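Long-range contacts in possible substrate binding protein of ABC transporter system (Rhodopseudomonas palustris, PDB 3N0X), which probably binds a branched-chain amino acid or a similar small substrate for uptake by an ABC transporter: residues G235-A240 with P280-T285; R246-E251 with V344-A349; G252-Y257 with A353-V358. One frame throughout, in Å; residues are numbered along the deposited sequence.

Contact 1 of 3, residues G235-A240 with P280-T285; sequences GNILPA and PPDFFT
G235 and N236 pass beside the outer end of the F283 ring, where N236 O comes within 3.5 Å of F283 CE1, approaching obliquely. The N236 amide turns back on its own chain: OD1 accepts the I237 N-H on an in-plane lone pair at 2.8 Å and also binds a glycerol, probably from the crystallisation liquor. I237 then crosses F283 at about a right angle. Its CG2 methyl lies over one face of the ring, 4.0 Å from the centroid and 25° off the normal, a CH-pi contact displaced toward the rim on the CG side. The same methyl reaches F284 CE2 at 3.9 Å, so one branch meets both phenylalanines. L238 supplies the polar link: its N-H points into the D282 carboxylate, bonding OD2 on the syn side (3.0 Å, 156°), with a weak second bond to OD1. The chi1 of D282 (-150°) swings CG roughly opposite the backbone N, and the carboxylate reaches the loop while OD1 also takes F283 N at 2.8 Å. An alanine in place of D282 would remove both oxygens, and the L238 N-H is likely to be left without its mate and the loop less firmly tied to the start of the helix. The L238 side chain slides past the carboxylate, and its CD1 rests on P280 CG at 3.8 Å. P239 follows, its CD touching D282 OD2 at 3.7 Å. I237 and F284 also meet Y20 of helix 18-35, F284 by ring stacking. Joining the loop after strand 229-233 to the start of helix 283-302, the contact is consistent with a bridge between the two lobes of a periplasmic binding protein, whose relatives hold their ligand in the cleft between them.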
ATOM      1  N   GLY A 235       7.316   2.119   6.323  1.00 13.33           N
ATOM      2  CA  GLY A 235       7.161   3.520   5.949  1.00 13.54           C
ATOM      3  C   GLY A 235       5.736   3.972   6.127  1.00 13.76           C
ATOM      4  O   GLY A 235       4.873   3.210   6.581  1.00 15.52           O
ATOM      5  N   ASN A 236       5.477   5.200   5.739  1.00 14.65           N
ATOM      6  CA  ASN A 236       4.147   5.758   5.956  1.00 13.70           C
ATOM      7  C   ASN A 236       3.992   7.012   5.121  1.00 13.69           C
ATOM      8  O   ASN A 236       4.903   7.447   4.446  1.00 13.97           O
ATOM      9  CB  ASN A 236       3.883   6.066   7.460  1.00 15.70           C
ATOM     10  CG  ASN A 236       2.462   5.798   7.866  1.00 18.87           C
ATOM     11  OD1 ASN A 236       1.513   6.015   7.101  1.00 20.80           O
ATOM     12  ND2 ASN A 236       2.305   5.233   9.078  1.00 25.19           N
ATOM     13  N   ILE A 237       2.782   7.562   5.182  1.00 12.55           N
ATOM     14  CA  ILE A 237       2.475   8.776   4.474  1.00 12.79           C
ATOM     15  C   ILE A 237       3.202   9.956   5.088  1.00 12.90           C
ATOM     16  O   ILE A 237       3.660   9.912   6.218  1.00 14.11           O
ATOM     17  CB  ILE A 237       0.950   9.032   4.399  1.00 13.42           C
ATOM     18  CG1 ILE A 237       0.313   9.142   5.782  1.00 15.78           C
ATOM     19  CG2 ILE A 237       0.321   7.893   3.536  1.00 14.55           C
ATOM     20  CD1 ILE A 237      -1.163   9.570   5.742  1.00 16.15           C
ATOM     21  N   LEU A 238       3.327  11.044   4.335  1.00 13.33           N
ATOM     22  CA  LEU A 238       4.134  12.166   4.777  1.00 13.09           C
ATOM     23  C   LEU A 238       3.777  12.766   6.150  1.00 14.15           C
ATOM     24  O   LEU A 238       4.669  13.028   6.948  1.00 14.99           O
ATOM     25  CB  LEU A 238       4.262  13.255   3.677  1.00 14.15           C
ATOM     26  CG  LEU A 238       4.851  12.825   2.328  1.00 13.67           C
ATOM     27  CD1 LEU A 238       4.830  13.998   1.304  1.00 13.93           C
ATOM     28  CD2 LEU A 238       6.260  12.282   2.475  1.00 14.17           C
ATOM     29  N   PRO A 239       2.475  13.019   6.437  1.00 14.35           N
ATOM     30  CA  PRO A 239       2.173  13.517   7.790  1.00 16.25           C
ATOM     31  C   PRO A 239       2.617  12.587   8.919  1.00 16.99           C
ATOM     32  O   PRO A 239       3.054  13.047   9.990  1.00 18.43           O
ATOM     33  CB  PRO A 239       0.658  13.653   7.789  1.00 17.27           C
ATOM     34  CG  PRO A 239       0.260  13.725   6.363  1.00 20.13           C
ATOM     35  CD  PRO A 239       1.271  12.923   5.584  1.00 15.78           C
ATOM     36  N   ALA A 240       2.516  11.295   8.683  1.00 16.09           N
ATOM     37  CA  ALA A 240       2.945  10.303   9.668  1.00 16.16           C
ATOM     38  C   ALA A 240       4.473  10.212   9.836  1.00 17.97           C
ATOM     39  O   ALA A 240       4.972   9.773  10.887  1.00 19.28           O
ATOM     40  CB  ALA A 240       2.367   8.930   9.308  1.00 16.55           C
ATOM     41  N   PRO A 280       4.629  17.565  -2.555  1.00 18.06           N
ATOM     42  CA  PRO A 280       4.893  16.330  -3.280  1.00 16.96           C
ATOM     43  C   PRO A 280       3.720  15.345  -3.259  1.00 14.29           C
ATOM     44  O   PRO A 280       2.799  15.443  -2.383  1.00 17.06           O
ATOM     45  CB  PRO A 280       6.099  15.736  -2.554  1.00 17.33           C
ATOM     46  CG  PRO A 280       6.218  16.468  -1.275  1.00 19.35           C
ATOM     47  CD  PRO A 280       5.233  17.562  -1.216  1.00 20.83           C
ATOM     48  N   PRO A 281       3.719  14.408  -4.231  1.00 14.23           N
ATOM     49  CA  PRO A 281       2.755  13.334  -4.211  1.00 13.05           C
ATOM     50  C   PRO A 281       3.009  12.409  -3.032  1.00 13.92           C
ATOM     51  O   PRO A 281       4.154  12.251  -2.603  1.00 14.50           O
ATOM     52  CB  PRO A 281       3.007  12.602  -5.529  1.00 14.31           C
ATOM     53  CG  PRO A 281       4.415  12.888  -5.879  1.00 14.58           C
ATOM     54  CD  PRO A 281       4.729  14.248  -5.303  1.00 15.30           C
ATOM     55  N   ASP A 282       1.945  11.778  -2.563  1.00 15.54           N
ATOM     56  CA  ASP A 282       2.000  10.805  -1.442  1.00 15.08           C
ATOM     57  C   ASP A 282       1.468   9.426  -1.910  1.00 13.80           C
ATOM     58  O   ASP A 282       1.184   9.207  -3.109  1.00 13.53           O
ATOM     59  CB  ASP A 282       1.214  11.400  -0.259  1.00 16.36           C
ATOM     60  CG  ASP A 282       1.737  10.948   1.152  1.00 16.34           C
ATOM     61  OD1 ASP A 282       2.399   9.887   1.265  1.00 17.70           O
ATOM     62  OD2 ASP A 282       1.403  11.685   2.138  1.00 16.97           O
ATOM     63  N   PHE A 283       1.354   8.479  -0.966  1.00 14.16           N
ATOM     64  CA  PHE A 283       0.888   7.114  -1.268  1.00 13.19           C
ATOM     65  C   PHE A 283      -0.319   7.122  -2.195  1.00 12.46           C
ATOM     66  O   PHE A 283      -0.384   6.384  -3.182  1.00 12.83           O
ATOM     67  CB  PHE A 283       0.423   6.368   0.010  1.00 12.87           C
ATOM     68  CG  PHE A 283       1.519   5.716   0.852  1.00 12.62           C
ATOM     69  CD1 PHE A 283       2.841   6.141   0.867  1.00 13.35           C
ATOM     70  CD2 PHE A 283       1.169   4.675   1.692  1.00 13.62           C
ATOM     71  CE1 PHE A 283       3.785   5.509   1.718  1.00 12.03           C
ATOM     72  CE2 PHE A 283       2.112   4.018   2.463  1.00 14.37           C
ATOM     73  CZ  PHE A 283       3.410   4.459   2.492  1.00 14.44           C
ATOM     74  N   PHE A 284      -1.321   7.883  -1.794  1.00 13.21           N
ATOM     75  CA  PHE A 284      -2.623   7.794  -2.432  1.00 12.75           C
ATOM     76  C   PHE A 284      -2.584   8.344  -3.845  1.00 14.07           C
ATOM     77  O   PHE A 284      -3.260   7.839  -4.768  1.00 13.38           O
ATOM     78  CB  PHE A 284      -3.679   8.455  -1.533  1.00 14.30           C
ATOM     79  CG  PHE A 284      -3.790   7.785  -0.213  1.00 15.73           C
ATOM     80  CD1 PHE A 284      -4.509   6.623  -0.086  1.00 20.65           C
ATOM     81  CD2 PHE A 284      -3.207   8.334   0.915  1.00 14.57           C
ATOM     82  CE1 PHE A 284      -4.610   5.970   1.146  1.00 19.73           C
ATOM     83  CE2 PHE A 284      -3.253   7.660   2.120  1.00 15.74           C
ATOM     84  CZ  PHE A 284      -3.943   6.490   2.242  1.00 20.82           C
ATOM     85  N   THR A 285      -1.767   9.360  -4.026  1.00 12.62           N
ATOM     86  CA  THR A 285      -1.569   9.967  -5.325  1.00 11.71           C
ATOM     87  C   THR A 285      -0.929   8.941  -6.256  1.00 11.01           C
ATOM     88  O   THR A 285      -1.366   8.716  -7.401  1.00 11.84           O
ATOM     89  CB  THR A 285      -0.597  11.135  -5.243  1.00 13.75           C
ATOM     90  OG1 THR A 285      -0.807  11.892  -4.037  1.00 16.95           O
ATOM     91  CG2 THR A 285      -0.775  12.030  -6.465  1.00 14.03           C
TER

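Contact 2 of 3, residues R246-E251 with V344-A349; sequences RLPGME and VKVDPA
Two backbone hydrogen bonds join V344 to the turn formed by L247-M250. G249 N gives its hydrogen to V344 O at 2.9 Å, and V344 N gives its own to M250 O at 2.8 Å, so both polar backbone atoms of V344 are used on this one partner. The type II turn is itself closed by M250 N bonding L247 O at 3.1 Å, and G249 takes its third position with positive phi (85°). Van der Waals packing on a carbonyl comes next: V344 CG1, set opposite the backbone N by chi1 of 168°, lies 3.6 Å from L247 O. Two pairs are purely apolar. The other methyl of V344, CG2, faces selenomethionine M250, 4.1 Å from M250 CB, and farther along V346 CG2 touches P248 CB at 3.8 Å, near the exposed side of the contact. L247 and M250 pack on L216 of helix 215-221, and E251, starting strand 251-254, forms a salt bridge with K343 of strand 335-345. On the next strand, 354-357, L355 meets the V344 side chain, and V354 pairs with K345 through the backbone.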
ATOM      1  N   ARG A 246      12.408  11.589  14.942  1.00 20.84           N
ATOM      2  CA  ARG A 246      13.005  11.146  16.205  1.00 24.96           C
ATOM      3  C   ARG A 246      13.803   9.832  16.090  1.00 23.82           C
ATOM      4  O   ARG A 246      14.407   9.409  17.085  1.00 23.99           O
ATOM      5  CB  ARG A 246      11.896  10.964  17.254  1.00 28.29           C
ATOM      6  CG  ARG A 246      11.350  12.297  17.848  1.00 40.75           C
ATOM      7  CD  ARG A 246      11.955  12.623  19.230  1.00 53.46           C
ATOM      8  NE  ARG A 246      11.465  11.710  20.281  1.00 60.33           N
ATOM      9  CZ  ARG A 246      12.130  10.657  20.776  1.00 62.44           C
ATOM     10  NH1 ARG A 246      13.357  10.338  20.355  1.00 65.75           N
ATOM     11  NH2 ARG A 246      11.559   9.910  21.710  1.00 60.42           N
ATOM     12  N   LEU A 247      13.864   9.244  14.880  1.00 19.78           N
ATOM     13  CA  LEU A 247      14.471   7.922  14.639  1.00 19.84           C
ATOM     14  C   LEU A 247      15.544   7.955  13.529  1.00 18.10           C
ATOM     15  O   LEU A 247      15.453   7.205  12.542  1.00 17.09           O
ATOM     16  CB  LEU A 247      13.354   6.930  14.273  1.00 21.72           C
ATOM     17  CG  LEU A 247      12.195   6.768  15.274  1.00 26.77           C
ATOM     18  CD1 LEU A 247      10.943   6.131  14.647  1.00 32.03           C
ATOM     19  CD2 LEU A 247      12.737   5.961  16.436  1.00 29.03           C
ATOM     20  N   PRO A 248      16.533   8.845  13.640  1.00 17.94           N
ATOM     21  CA  PRO A 248      17.533   8.924  12.596  1.00 17.63           C
ATOM     22  C   PRO A 248      18.195   7.571  12.323  1.00 17.13           C
ATOM     23  O   PRO A 248      18.551   6.856  13.257  1.00 18.22           O
ATOM     24  CB  PRO A 248      18.542   9.939  13.152  1.00 19.00           C
ATOM     25  CG  PRO A 248      18.309   9.928  14.604  1.00 21.50           C
ATOM     26  CD  PRO A 248      16.861   9.744  14.762  1.00 20.14           C
ATOM     27  N   GLY A 249      18.331   7.217  11.050  1.00 16.39           N
ATOM     28  CA  GLY A 249      19.016   6.006  10.648  1.00 14.94           C
ATOM     29  C   GLY A 249      18.125   4.767  10.657  1.00 14.79           C
ATOM     30  O   GLY A 249      18.579   3.698  10.264  1.00 15.05           O
HETATM   31  N   MSE A 250      16.881   4.908  11.109  1.00 14.53           N
HETATM   32  CA  MSE A 250      15.962   3.776  11.133  0.67 14.82           C
HETATM   33  C   MSE A 250      15.782   3.245   9.721  1.00 14.80           C
HETATM   34  O   MSE A 250      15.613   4.015   8.756  1.00 13.67           O
HETATM   35  CB  MSE A 250      14.599   4.144  11.702  0.67 15.05           C
HETATM   36  CG  MSE A 250      13.661   2.941  11.788  0.67 13.80           C
HETATM   37 SE   MSE A 250      12.127   3.272  12.891  0.50 20.26          SE
HETATM   38  CE  MSE A 250      11.388   4.553  11.861  0.67 13.06           C
ATOM     39  N   GLU A 251      15.761   1.917   9.597  1.00 14.20           N
ATOM     40  CA  GLU A 251      15.471   1.312   8.327  1.00 12.68           C
ATOM     41  C   GLU A 251      14.197   0.482   8.366  1.00 13.21           C
ATOM     42  O   GLU A 251      13.781  -0.016   9.394  1.00 16.88           O
ATOM     43  CB  GLU A 251      16.612   0.410   7.882  1.00 13.02           C
ATOM     44  CG  GLU A 251      17.925   1.169   7.697  1.00 13.46           C
ATOM     45  CD  GLU A 251      19.083   0.363   7.133  1.00 16.86           C
ATOM     46  OE1 GLU A 251      18.890  -0.786   6.636  1.00 17.75           O
ATOM     47  OE2 GLU A 251      20.208   0.924   7.196  1.00 20.79           O
ATOM     48  N   VAL A 344      16.079   6.352   7.325  1.00 14.01           N
ATOM     49  CA  VAL A 344      15.648   7.681   7.693  1.00 13.63           C
ATOM     50  C   VAL A 344      16.834   8.658   7.770  1.00 15.45           C
ATOM     51  O   VAL A 344      17.846   8.380   8.454  1.00 15.31           O
ATOM     52  CB  VAL A 344      14.895   7.669   9.056  1.00 14.14           C
ATOM     53  CG1 VAL A 344      14.683   9.110   9.609  1.00 14.47           C
ATOM     54  CG2 VAL A 344      13.544   6.936   8.933  1.00 13.93           C
ATOM     55  N   LYS A 345      16.664   9.819   7.117  1.00 15.38           N
ATOM     56  CA  LYS A 345      17.544  10.979   7.264  1.00 16.94           C
ATOM     57  C   LYS A 345      16.715  12.105   7.875  1.00 16.65           C
ATOM     58  O   LYS A 345      15.590  12.350   7.456  1.00 16.22           O
ATOM     59  CB  LYS A 345      18.146  11.420   5.929  1.00 18.77           C
ATOM     60  CG  LYS A 345      18.955  12.766   6.011  1.00 23.34           C
ATOM     61  N   VAL A 346      17.242  12.792   8.876  1.00 16.43           N
ATOM     62  CA  VAL A 346      16.489  13.881   9.497  1.00 17.50           C
ATOM     63  C   VAL A 346      17.018  15.225   8.976  1.00 18.36           C
ATOM     64  O   VAL A 346      18.190  15.553   9.179  1.00 19.17           O
ATOM     65  CB  VAL A 346      16.656  13.834  11.023  1.00 18.67           C
ATOM     66  CG1 VAL A 346      15.938  15.015  11.667  1.00 22.38           C
ATOM     67  CG2 VAL A 346      16.124  12.506  11.612  1.00 19.13           C
ATOM     68  N   ASP A 347      16.183  15.937   8.217  1.00 17.41           N
ATOM     69  CA  ASP A 347      16.516  17.272   7.727  1.00 16.87           C
ATOM     70  C   ASP A 347      15.582  18.214   8.479  1.00 15.90           C
ATOM     71  O   ASP A 347      14.356  18.152   8.290  1.00 16.45           O
ATOM     72  CB  ASP A 347      16.272  17.324   6.232  1.00 18.26           C
ATOM     73  CG  ASP A 347      16.587  18.676   5.631  1.00 21.97           C
ATOM     74  OD1 ASP A 347      16.619  19.683   6.387  1.00 21.06           O
ATOM     75  OD2 ASP A 347      16.802  18.719   4.387  1.00 21.89           O
ATOM     76  N   PRO A 348      16.129  19.040   9.374  1.00 17.74           N
ATOM     77  CA  PRO A 348      15.214  19.816  10.235  1.00 18.56           C
ATOM     78  C   PRO A 348      14.275  20.775   9.507  1.00 21.99           C
ATOM     79  O   PRO A 348      13.234  21.146  10.070  1.00 24.30           O
ATOM     80  CB  PRO A 348      16.153  20.613  11.131  1.00 19.87           C
ATOM     81  CG  PRO A 348      17.458  20.624  10.415  1.00 19.43           C
ATOM     82  CD  PRO A 348      17.541  19.349   9.634  1.00 17.43           C
ATOM     83  N   ALA A 349      14.623  21.148   8.287  1.00 18.61           N
ATOM     84  CA  ALA A 349      13.777  22.041   7.499  1.00 21.75           C
ATOM     85  C   ALA A 349      12.599  21.367   6.804  1.00 21.31           C
ATOM     86  O   ALA A 349      11.769  22.073   6.192  1.00 23.90           O
ATOM     87  CB  ALA A 349      14.588  22.737   6.467  1.00 22.91           C
TER

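Contact 3 of 3, residues G252-Y257 with A353-V358; sequences GATYYY and AVLEPV
Y257 lays its ring against the L355 backbone and side chain. From CB, which lies 4.2 Å from L355 CB, the side chain extends with CG anti to the backbone N (chi1 179°), sending the ring across to 353-358. Y257 CG meets L355 CB at 3.8 Å, and that carbon sits over the ring face, 19° off the normal, in a CH-pi contact. The two sides of the ring then part company: Y257 CD1 packs on L355 CG at 3.9 Å, whereas CD2 approaches L355 O at 3.5 Å. Farther out, CE1 of Y257 is 4.1 Å from A353 O, CE2 lies near L355 O and N, and CZ lies under L355 N at 3.7 Å. Both A353 O and L355 N are buried and lack a hydrogen-bond partner in the model. At the tip, Y257 OH nestles against V354, 3.7 Å from V354 CA and close to CG1. T254 adds a lighter touch of its CG2 on L355 CD1. Strands 251-254 and 354-357 are not paired with each other; each runs antiparallel to strand 335-345, T254 bonding Y340 and V354 bonding K345 through the backbone. L238 also touches Y257, and F283 of helix 283-302 packs on T254.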
ATOM      1  N   GLY A 252      13.634   0.288   7.193  1.00 12.06           N
ATOM      2  CA  GLY A 252      12.432  -0.459   6.980  1.00 11.81           C
ATOM      3  C   GLY A 252      12.130  -0.512   5.513  1.00 12.11           C
ATOM      4  O   GLY A 252      12.983  -0.125   4.675  1.00 12.18           O
ATOM      5  N   ALA A 253      10.891  -0.893   5.192  1.00 10.29           N
ATOM      6  CA  ALA A 253      10.429  -0.815   3.822  1.00 12.57           C
ATOM      7  C   ALA A 253       9.145  -0.045   3.707  1.00 12.86           C
ATOM      8  O   ALA A 253       8.346  -0.016   4.634  1.00 12.16           O
ATOM      9  CB  ALA A 253      10.237  -2.223   3.234  1.00 14.37           C
ATOM     10  N   THR A 254       8.975   0.596   2.551  1.00 12.28           N
ATOM     11  CA  THR A 254       7.814   1.412   2.249  1.00 11.55           C
ATOM     12  C   THR A 254       7.227   1.140   0.864  1.00 11.12           C
ATOM     13  O   THR A 254       7.916   0.743  -0.082  1.00 12.80           O
ATOM     14  CB  THR A 254       8.139   2.934   2.408  1.00 13.15           C
ATOM     15  OG1 THR A 254       6.896   3.672   2.467  1.00 14.26           O
ATOM     16  CG2 THR A 254       9.093   3.450   1.308  1.00 12.88           C
ATOM     17  N   TYR A 255       5.932   1.408   0.756  1.00 11.71           N
ATOM     18  CA  TYR A 255       5.218   1.326  -0.518  1.00 12.48           C
ATOM     19  C   TYR A 255       5.680   2.423  -1.494  1.00 11.78           C
ATOM     20  O   TYR A 255       5.715   2.220  -2.704  1.00 11.96           O
ATOM     21  CB  TYR A 255       3.703   1.484  -0.216  1.00 12.30           C
ATOM     22  CG  TYR A 255       2.799   1.832  -1.397  1.00 11.92           C
ATOM     23  CD1 TYR A 255       2.467   0.902  -2.387  1.00 11.83           C
ATOM     24  CD2 TYR A 255       2.248   3.073  -1.485  1.00 11.53           C
ATOM     25  CE1 TYR A 255       1.618   1.236  -3.441  1.00 11.00           C
ATOM     26  CE2 TYR A 255       1.461   3.430  -2.561  1.00 12.88           C
ATOM     27  CZ  TYR A 255       1.109   2.499  -3.515  1.00 15.69           C
ATOM     28  OH  TYR A 255       0.267   2.856  -4.550  1.00 14.72           O
ATOM     29  N   TYR A 256       5.977   3.599  -0.967  1.00 10.09           N
ATOM     30  CA  TYR A 256       6.288   4.765  -1.776  1.00 11.57           C
ATOM     31  C   TYR A 256       6.923   5.870  -0.937  1.00 12.65           C
ATOM     32  O   TYR A 256       6.622   6.026   0.239  1.00 15.83           O
ATOM     33  CB  TYR A 256       5.019   5.322  -2.434  1.00 10.69           C
ATOM     34  CG  TYR A 256       5.237   6.470  -3.431  1.00 11.06           C
ATOM     35  CD1 TYR A 256       5.705   6.241  -4.734  1.00 11.88           C
ATOM     36  CD2 TYR A 256       4.928   7.780  -3.078  1.00 11.95           C
ATOM     37  CE1 TYR A 256       5.861   7.301  -5.625  1.00 12.19           C
ATOM     38  CE2 TYR A 256       5.079   8.828  -3.950  1.00 10.95           C
ATOM     39  CZ  TYR A 256       5.585   8.578  -5.227  1.00 12.16           C
ATOM     40  OH  TYR A 256       5.723   9.653  -6.079  1.00 13.39           O
ATOM     41  N   TYR A 257       7.819   6.623  -1.566  1.00 13.42           N
ATOM     42  CA  TYR A 257       8.294   7.931  -1.070  1.00 12.91           C
ATOM     43  C   TYR A 257       8.638   8.679  -2.344  1.00 12.64           C
ATOM     44  O   TYR A 257       9.328   8.133  -3.189  1.00 12.64           O
ATOM     45  CB  TYR A 257       9.477   7.811  -0.098  1.00 12.16           C
ATOM     46  CG  TYR A 257       9.963   9.144   0.389  1.00 13.02           C
ATOM     47  CD1 TYR A 257       9.272   9.817   1.376  1.00 13.58           C
ATOM     48  CD2 TYR A 257      11.078   9.743  -0.151  1.00 13.87           C
ATOM     49  CE1 TYR A 257       9.699  11.058   1.824  1.00 16.21           C
ATOM     50  CE2 TYR A 257      11.530  10.959   0.286  1.00 13.53           C
ATOM     51  CZ  TYR A 257      10.833  11.624   1.258  1.00 14.20           C
ATOM     52  OH  TYR A 257      11.274  12.866   1.651  1.00 16.28           O
ATOM     53  N   ALA A 353      10.333  13.090   8.013  1.00 14.45           N
ATOM     54  CA  ALA A 353      11.611  12.412   7.880  1.00 15.53           C
ATOM     55  C   ALA A 353      11.815  12.094   6.409  1.00 14.97           C
ATOM     56  O   ALA A 353      10.863  11.734   5.712  1.00 14.94           O
ATOM     57  CB  ALA A 353      11.621  11.109   8.678  1.00 15.56           C
ATOM     58  N   VAL A 354      13.061  12.197   5.945  1.00 14.81           N
ATOM     59  CA  VAL A 354      13.375  11.927   4.538  1.00 15.58           C
ATOM     60  C   VAL A 354      13.743  10.472   4.471  1.00 16.14           C
ATOM     61  O   VAL A 354      14.627  10.022   5.205  1.00 18.66           O
ATOM     62  CB  VAL A 354      14.546  12.805   4.051  1.00 17.10           C
ATOM     63  CG1 VAL A 354      14.962  12.418   2.616  1.00 19.04           C
ATOM     64  CG2 VAL A 354      14.126  14.275   4.106  1.00 19.87           C
ATOM     65  N   LEU A 355      13.086   9.737   3.579  1.00 14.94           N
ATOM     66  CA  LEU A 355      13.351   8.320   3.401  1.00 14.33           C
ATOM     67  C   LEU A 355      14.358   8.160   2.273  1.00 14.99           C
ATOM     68  O   LEU A 355      14.001   8.242   1.080  1.00 17.54           O
ATOM     69  CB  LEU A 355      12.064   7.527   3.139  1.00 13.37           C
ATOM     70  CG  LEU A 355      10.972   7.675   4.224  1.00 14.17           C
ATOM     71  CD1 LEU A 355       9.853   6.640   4.007  1.00 13.76           C
ATOM     72  CD2 LEU A 355      11.535   7.589   5.656  1.00 15.06           C
ATOM     73  N   GLU A 356      15.614   7.951   2.624  1.00 14.42           N
ATOM     74  CA  GLU A 356      16.652   7.755   1.639  1.00 15.49           C
ATOM     75  C   GLU A 356      16.650   6.300   1.145  1.00 15.02           C
ATOM     76  O   GLU A 356      16.403   5.394   1.917  1.00 13.85           O
ATOM     77  CB  GLU A 356      18.020   8.134   2.208  1.00 18.23           C
ATOM     78  CG  GLU A 356      18.039   9.641   2.503  1.00 25.14           C
ATOM     79  CD  GLU A 356      19.417  10.219   2.652  1.00 39.05           C
ATOM     80  OE1 GLU A 356      20.236   9.578   3.364  1.00 35.09           O
ATOM     81  OE2 GLU A 356      19.635  11.326   2.075  1.00 41.02           O
ATOM     82  N   PRO A 357      16.951   6.086  -0.134  1.00 16.22           N
ATOM     83  CA  PRO A 357      16.937   4.740  -0.680  1.00 15.48           C
ATOM     84  C   PRO A 357      18.133   3.920  -0.196  1.00 16.52           C
ATOM     85  O   PRO A 357      19.265   4.405  -0.197  1.00 19.59           O
ATOM     86  CB  PRO A 357      17.028   4.984  -2.180  1.00 17.99           C
ATOM     87  CG  PRO A 357      17.751   6.245  -2.305  1.00 19.86           C
ATOM     88  CD  PRO A 357      17.281   7.086  -1.167  1.00 19.33           C
ATOM     89  N   VAL A 358      17.876   2.701   0.217  1.00 13.68           N
ATOM     90  CA  VAL A 358      18.927   1.702   0.433  1.00 13.68           C
ATOM     91  C   VAL A 358      18.908   0.725  -0.742  1.00 15.03           C
ATOM     92  O   VAL A 358      19.942   0.484  -1.335  1.00 17.05           O
ATOM     93  CB  VAL A 358      18.789   0.970   1.757  1.00 14.36           C
ATOM     94  CG1 VAL A 358      19.902  -0.064   1.941  1.00 15.33           C
ATOM     95  CG2 VAL A 358      18.821   1.994   2.950  1.00 15.07           C
TER

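Overall arrangement
Contact 3 has no exposed residue among those that touch, though contact 1 lies nearer the chain centre; contacts 1 and 2 each mix buried and exposed residues, and contact 2 lies farthest out. Contacts 2 and 3 serve the same antiparallel sheet: strand 335-345 neighbours both 251-254 and 354-357, and K345 N to V354 O carries contact 2 into contact 3. Contact 1 touches contact 3, but not contact 2, through G235 N, probably hydrogen-bonded to A253 O, and through F283 against Y256. The chemistry shifts with place: main-chain bonds dominate contact 2, aromatic packing without a hydrogen bond across the segments makes contact 3, and contact 1 combines a carboxylate grip with packing on phenylalanines.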